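Local atomic coordinates of unsaturated glucuronyl hydrolase (Streptococcus agalactiae, PDB entry 2ZZR), a protein that hydrolyses unsaturated hyaluronan, chondroitin and heparin disaccharides, releasing the unsaturated uronic acid by cleaving either (1->3) or (1->4) glycosidic bonds. Residues Asn57-Val62 / Ala353-Leu358; Leu36-Ile41 / Tyr346-Leu351. All coordinates share one frame; numbering follows the deposited sequence.

Interaction 1. Residues Asn57-Val62 / Ala353-Leu358; sequences NNIYKV and AGRPLL
Y60 and P356 meet obliquely: the far half of the phenol ring, led by CE2, lies against the proline ring, with Y60 CE2 3.8 Å from P356 CB. With chi1 at -77° the ring swings back alongside the tyrosine's own N and runs past G354 O to the proline. R355 O sits at the ring edge, near its plane. The phenol oxygen is held beyond this pair by D379 of helix 376-390, whose carboxylate also receives the backbone N-H groups of L357 and L358.

The same tyrosine supplies the backbone bond of the contact. Y60 N donates to G354 O over 2.7 Å in a nearly straight bond (171°), although the donor is somewhat tilted from the carbonyl plane. The strand 59-63 pairs antiparallel with 50-56 in a two-stranded sheet of this family 88 hydrolase, and here one edge of that hairpin receives the loop between helix 328-346 and strand 361-362. G354, with phi positive, lets its CA come close to I59 CG2 (4.2 Å).

I59 and R355 cross at about a right angle, I59 CD1 lying 3.8 Å from R355 CD. Bends at chi2 and chi3 fold the arginine back over the turn, where its NH2 comes within 3.4 Å of N58 CB; the amide and guanidinium planes are 78° apart. A water in the guanidinium plane accepts from R355 NH2 and donates to N57 O, while R355 NE is taken by N348. The carbonyl oxygen of N58 is buried without a conventional hydrogen-bond partner, but R355 CA points a C-H at it over 3.5 Å.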
loop_
_atom_site.group_PDB
_atom_site.type_symbol
_atom_site.label_atom_id
_atom_site.label_comp_id
_atom_site.label_asym_id
_atom_site.label_seq_id
_atom_site.Cartn_x
_atom_site.Cartn_y
_atom_site.Cartn_z
ATOM N N ASN A 57 8.074 7.197 19.892
ATOM C CA ASN A 57 9.342 6.677 20.416
ATOM C C ASN A 57 9.423 5.151 20.240
ATOM O O ASN A 57 9.864 4.415 21.133
ATOM C CB ASN A 57 9.554 7.112 21.876
ATOM C CG ASN A 57 9.555 8.630 22.042
ATOM O OD1 ASN A 57 8.874 9.169 22.918
ATOM N ND2 ASN A 57 10.313 9.325 21.192
ATOM N N ASN A 58 8.953 4.700 19.075
ATOM C CA ASN A 58 8.921 3.282 18.677
ATOM C C ASN A 58 7.973 2.371 19.454
ATOM O O ASN A 58 8.059 1.141 19.357
ATOM C CB ASN A 58 10.335 2.704 18.554
ATOM C CG ASN A 58 11.053 3.225 17.329
ATOM O OD1 ASN A 58 10.424 3.485 16.299
ATOM N ND2 ASN A 58 12.367 3.394 17.430
ATOM N N ILE A 59 7.043 2.980 20.184
ATOM C CA ILE A 59 5.971 2.249 20.850
ATOM C C ILE A 59 4.603 2.742 20.366
ATOM O O ILE A 59 4.279 3.930 20.492
ATOM C CB ILE A 59 6.069 2.373 22.410
ATOM C CG1 ILE A 59 7.440 1.886 22.926
ATOM C CG2 ILE A 59 4.894 1.673 23.094
ATOM C CD1 ILE A 59 7.733 0.391 22.722
ATOM N N TYR A 60 3.807 1.831 19.805
ATOM C CA TYR A 60 2.436 2.152 19.414
ATOM C C TYR A 60 1.622 2.544 20.634
ATOM O O TYR A 60 1.847 2.029 21.726
ATOM C CB TYR A 60 1.745 0.950 18.775
ATOM C CG TYR A 60 2.137 0.656 17.349
ATOM C CD1 TYR A 60 1.775 1.520 16.309
ATOM C CD2 TYR A 60 2.840 -0.508 17.029
ATOM C CE1 TYR A 60 2.127 1.240 14.989
ATOM C CE2 TYR A 60 3.197 -0.795 15.712
ATOM C CZ TYR A 60 2.838 0.083 14.704
ATOM O OH TYR A 60 3.188 -0.198 13.404
ATOM N N LYS A 61 0.686 3.465 20.437
ATOM C CA LYS A 61 -0.402 3.649 21.379
ATOM C C LYS A 61 -1.572 2.768 20.951
ATOM O O LYS A 61 -1.556 2.178 19.862
ATOM C CB LYS A 61 -0.798 5.129 21.486
ATOM C CG LYS A 61 0.204 5.953 22.287
ATOM C CD LYS A 61 -0.070 7.450 22.212
ATOM C CE LYS A 61 1.091 8.216 22.811
ATOM N NZ LYS A 61 0.937 9.686 22.637
ATOM N N VAL A 62 -2.576 2.670 21.816
ATOM C CA VAL A 62 -3.734 1.815 21.585
ATOM C C VAL A 62 -4.957 2.675 21.277
ATOM O O VAL A 62 -5.201 3.679 21.961
ATOM C CB VAL A 62 -4.014 0.910 22.812
ATOM C CG1 VAL A 62 -5.148 -0.047 22.522
ATOM C CG2 VAL A 62 -2.758 0.141 23.209
ATOM N N ALA A 353 6.444 -5.002 24.357
ATOM C CA ALA A 353 5.076 -4.588 24.040
ATOM C C ALA A 353 5.012 -3.257 23.289
ATOM O O ALA A 353 5.632 -2.271 23.695
ATOM C CB ALA A 353 4.225 -4.533 25.312
ATOM N N GLY A 354 4.282 -3.256 22.175
ATOM C CA GLY A 354 4.041 -2.040 21.399
ATOM C C GLY A 354 5.063 -1.668 20.338
ATOM O O GLY A 354 4.867 -0.692 19.615
ATOM N N ARG A 355 6.157 -2.423 20.242
ATOM C CA ARG A 355 7.151 -2.197 19.188
ATOM C C ARG A 355 6.544 -2.564 17.829
ATOM O O ARG A 355 5.653 -3.414 17.759
ATOM C CB ARG A 355 8.422 -3.022 19.429
ATOM C CG ARG A 355 9.261 -2.609 20.645
ATOM C CD ARG A 355 10.166 -1.422 20.387
ATOM N NE ARG A 355 11.283 -1.730 19.490
ATOM C CZ ARG A 355 12.303 -0.913 19.255
ATOM N NH1 ARG A 355 13.269 -1.275 18.421
ATOM N NH2 ARG A 355 12.365 0.268 19.856
ATOM N N PRO A 356 7.018 -1.911 16.748
ATOM C CA PRO A 356 6.558 -2.254 15.409
ATOM C C PRO A 356 7.389 -3.395 14.821
ATOM O O PRO A 356 8.400 -3.787 15.404
ATOM C CB PRO A 356 6.814 -0.966 14.625
ATOM C CG PRO A 356 8.033 -0.393 15.258
ATOM C CD PRO A 356 8.001 -0.812 16.721
ATOM N N LEU A 357 6.966 -3.924 13.679
ATOM C CA LEU A 357 7.748 -4.938 12.980
ATOM C C LEU A 357 8.940 -4.305 12.279
ATOM O O LEU A 357 10.009 -4.916 12.159
ATOM C CB LEU A 357 6.872 -5.675 11.958
ATOM C CG LEU A 357 5.566 -6.316 12.432
ATOM C CD1 LEU A 357 4.944 -7.106 11.304
ATOM C CD2 LEU A 357 5.807 -7.216 13.658
ATOM N N LEU A 358 8.742 -3.067 11.828
ATOM C CA LEU A 358 9.679 -2.364 10.968
ATOM C C LEU A 358 9.870 -0.937 11.483
ATOM O O LEU A 358 8.898 -0.240 11.767
ATOM C CB LEU A 358 9.131 -2.345 9.529
ATOM C CG LEU A 358 9.966 -1.762 8.381
ATOM C CD1 LEU A 358 11.174 -2.627 8.045
ATOM C CD2 LEU A 358 9.094 -1.571 7.138
HETATM O O HOH W 1 11.110 1.939 21.963
#

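Interaction 2. Residues Leu36-Ile41 / Tyr346-Leu351; sequences LKQLYI and YSNNEL
Q38 and L351 mark the closest backbone approach, their CA atoms 5.8 Å apart, where one side of helix 25-46 meets an irregular chain leaving the end of helix 328-346. Regular helical bonds run through 36-41, whereas 346-351 has no repeating structure and is shaped locally by N348. The amide of this asparagine spans the turn ahead of L351: ND2 donates to E350 O over 3.0 Å, and OD1 takes a weak bond from E350 N, while its main partner is R355 NE.

L351 buries more surface than any other residue here. Its CD1 rests on the aliphatic part of K37, 3.9 Å from K37 CD, crossing it obliquely before the extended lysine leads its amine away. One turn on, I41 meets the leucine at about a right angle, with I41 CD1 3.8 Å from L351 CB.

Q38 lies between the leucine and the asparagine. CG is anti to the backbone N (chi1 -168°), and a bend at chi2 brings the amide up against the loop, placing Q38 OE1 2.7 Å from N348 ND2 with the two amide planes 55° apart. The amide nitrogen of Q38 is held by I352 O and N42 OD1.

The contact is plain packing of a loop on one helix of the alpha barrel, consistent with the (alpha/alpha)6 fold of family 88, away from the active site. On other sides of helix 25-46, L36 and L39 pack on helix 70-84, Y40 touches helix 87-105, and L39 also reaches helix 376-390.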
loop_
_atom_site.group_PDB
_atom_site.type_symbol
_atom_site.label_atom_id
_atom_site.label_comp_id
_atom_site.label_asym_id
_atom_site.label_seq_id
_atom_site.Cartn_x
_atom_site.Cartn_y
_atom_site.Cartn_z
ATOM N N LEU A 36 6.695 -12.432 13.845
ATOM C CA LEU A 36 5.615 -13.106 14.568
ATOM C C LEU A 36 5.774 -13.044 16.089
ATOM O O LEU A 36 4.785 -12.902 16.806
ATOM C CB LEU A 36 5.442 -14.550 14.087
ATOM C CG LEU A 36 4.308 -14.726 13.072
ATOM C CD1 LEU A 36 4.463 -13.804 11.848
ATOM C CD2 LEU A 36 4.174 -16.181 12.643
ATOM N N LYS A 37 7.013 -13.129 16.565
ATOM C CA LYS A 37 7.307 -12.964 17.993
ATOM C C LYS A 37 6.812 -11.605 18.490
ATOM O O LYS A 37 6.213 -11.511 19.564
ATOM C CB LYS A 37 8.802 -13.114 18.263
ATOM C CG LYS A 37 9.294 -14.556 18.223
ATOM C CD LYS A 37 10.792 -14.611 18.380
ATOM C CE LYS A 37 11.315 -16.027 18.194
ATOM N NZ LYS A 37 12.803 -16.031 18.261
ATOM N N GLN A 38 7.040 -10.562 17.691
ATOM C CA GLN A 38 6.526 -9.227 18.009
ATOM C C GLN A 38 4.999 -9.165 17.931
ATOM O O GLN A 38 4.361 -8.543 18.778
ATOM C CB GLN A 38 7.160 -8.156 17.109
ATOM C CG GLN A 38 6.888 -6.711 17.575
ATOM C CD GLN A 38 7.353 -6.468 19.006
ATOM O OE1 GLN A 38 8.551 -6.507 19.294
ATOM N NE2 GLN A 38 6.403 -6.216 19.908
ATOM N N LEU A 39 4.412 -9.818 16.927
ATOM C CA LEU A 39 2.955 -9.833 16.778
ATOM C C LEU A 39 2.254 -10.499 17.958
ATOM O O LEU A 39 1.226 -10.011 18.425
ATOM C CB LEU A 39 2.524 -10.498 15.462
ATOM C CG LEU A 39 2.782 -9.735 14.153
ATOM C CD1 LEU A 39 2.172 -10.504 12.989
ATOM C CD2 LEU A 39 2.217 -8.309 14.197
ATOM N N TYR A 40 2.819 -11.604 18.446
ATOM C CA TYR A 40 2.236 -12.297 19.599
ATOM C C TYR A 40 2.279 -11.450 20.870
ATOM O O TYR A 40 1.301 -11.408 21.623
ATOM C CB TYR A 40 2.907 -13.655 19.817
ATOM C CG TYR A 40 2.321 -14.748 18.952
ATOM C CD1 TYR A 40 2.983 -15.180 17.804
ATOM C CD2 TYR A 40 1.099 -15.338 19.272
ATOM C CE1 TYR A 40 2.450 -16.181 17.003
ATOM C CE2 TYR A 40 0.557 -16.340 18.477
ATOM C CZ TYR A 40 1.239 -16.755 17.342
ATOM O OH TYR A 40 0.718 -17.751 16.550
ATOM N N ILE A 41 3.404 -10.771 21.079
ATOM C CA ILE A 41 3.574 -9.798 22.165
ATOM C C ILE A 41 2.548 -8.660 22.045
ATOM O O ILE A 41 1.976 -8.220 23.047
ATOM C CB ILE A 41 5.032 -9.262 22.202
ATOM C CG1 ILE A 41 5.987 -10.356 22.702
ATOM C CG2 ILE A 41 5.156 -7.998 23.068
ATOM C CD1 ILE A 41 7.454 -10.030 22.545
ATOM N N TYR A 346 16.529 -2.750 9.136
ATOM C CA TYR A 346 15.377 -1.937 9.535
ATOM C C TYR A 346 14.302 -2.656 10.345
ATOM O O TYR A 346 13.437 -2.010 10.945
ATOM C CB TYR A 346 14.777 -1.235 8.307
ATOM C CG TYR A 346 15.715 -0.218 7.705
ATOM C CD1 TYR A 346 15.737 1.096 8.175
ATOM C CD2 TYR A 346 16.597 -0.566 6.679
ATOM C CE1 TYR A 346 16.607 2.038 7.638
ATOM C CE2 TYR A 346 17.476 0.375 6.132
ATOM C CZ TYR A 346 17.472 1.675 6.622
ATOM O OH TYR A 346 18.323 2.622 6.100
ATOM N N SER A 347 14.357 -3.987 10.376
ATOM C CA SER A 347 13.373 -4.764 11.123
ATOM C C SER A 347 13.635 -4.690 12.628
ATOM O O SER A 347 14.785 -4.542 13.063
ATOM C CB SER A 347 13.340 -6.220 10.652
ATOM O OG SER A 347 14.579 -6.856 10.892
ATOM N N ASN A 348 12.558 -4.790 13.401
ATOM C CA ASN A 348 12.613 -4.695 14.858
ATOM C C ASN A 348 13.344 -5.859 15.518
ATOM O O ASN A 348 13.032 -7.026 15.271
ATOM C CB ASN A 348 11.199 -4.605 15.432
ATOM C CG ASN A 348 11.180 -4.609 16.954
ATOM O OD1 ASN A 348 11.847 -3.801 17.592
ATOM N ND2 ASN A 348 10.415 -5.521 17.534
ATOM N N ASN A 349 14.296 -5.522 16.383
ATOM C CA ASN A 349 15.035 -6.519 17.153
ATOM C C ASN A 349 14.639 -6.562 18.628
ATOM O O ASN A 349 14.795 -7.593 19.289
ATOM C CB ASN A 349 16.541 -6.301 16.999
ATOM C CG ASN A 349 17.048 -6.710 15.628
ATOM O OD1 ASN A 349 16.705 -7.778 15.120
ATOM N ND2 ASN A 349 17.869 -5.861 15.022
ATOM N N GLU A 350 14.112 -5.451 19.138
ATOM C CA GLU A 350 13.732 -5.374 20.546
ATOM C C GLU A 350 12.302 -5.860 20.757
ATOM O O GLU A 350 11.340 -5.173 20.405
ATOM C CB GLU A 350 13.921 -3.953 21.085
ATOM C CG GLU A 350 13.840 -3.867 22.610
ATOM C CD GLU A 350 13.885 -2.445 23.139
ATOM O OE1 GLU A 350 13.668 -2.271 24.358
ATOM O OE2 GLU A 350 14.140 -1.505 22.351
ATOM N N LEU A 351 12.172 -7.053 21.334
ATOM C CA LEU A 351 10.868 -7.682 21.516
ATOM C C LEU A 351 10.202 -7.259 22.822
ATOM O O LEU A 351 10.291 -7.960 23.838
ATOM C CB LEU A 351 10.981 -9.212 21.436
ATOM C CG LEU A 351 11.467 -9.864 20.135
ATOM C CD1 LEU A 351 11.556 -11.369 20.322
ATOM C CD2 LEU A 351 10.574 -9.521 18.947
#

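Both interactions belong to the long loop between helix 328-346 and strand 361-362, and their centres are about 9 Å apart. Their segments alternate along the chain: 36-41, 57-62, 346-351, then 353-358. The first part of the loop thus rests on helix 25-46, and the next part on the second strand of the hairpin after this helix. N348 and R355 join the two contacts directly, and a probable backbone bond from N348 to L357 closes the loop on itself. Helix 25-46 carries one side of interaction 2 and touches interaction 1; helix 376-390 packs against both. The arrangement ties N- and C-terminal parts of the helical barrel together shortly before, in sequence, substrate-binding S364 and S367.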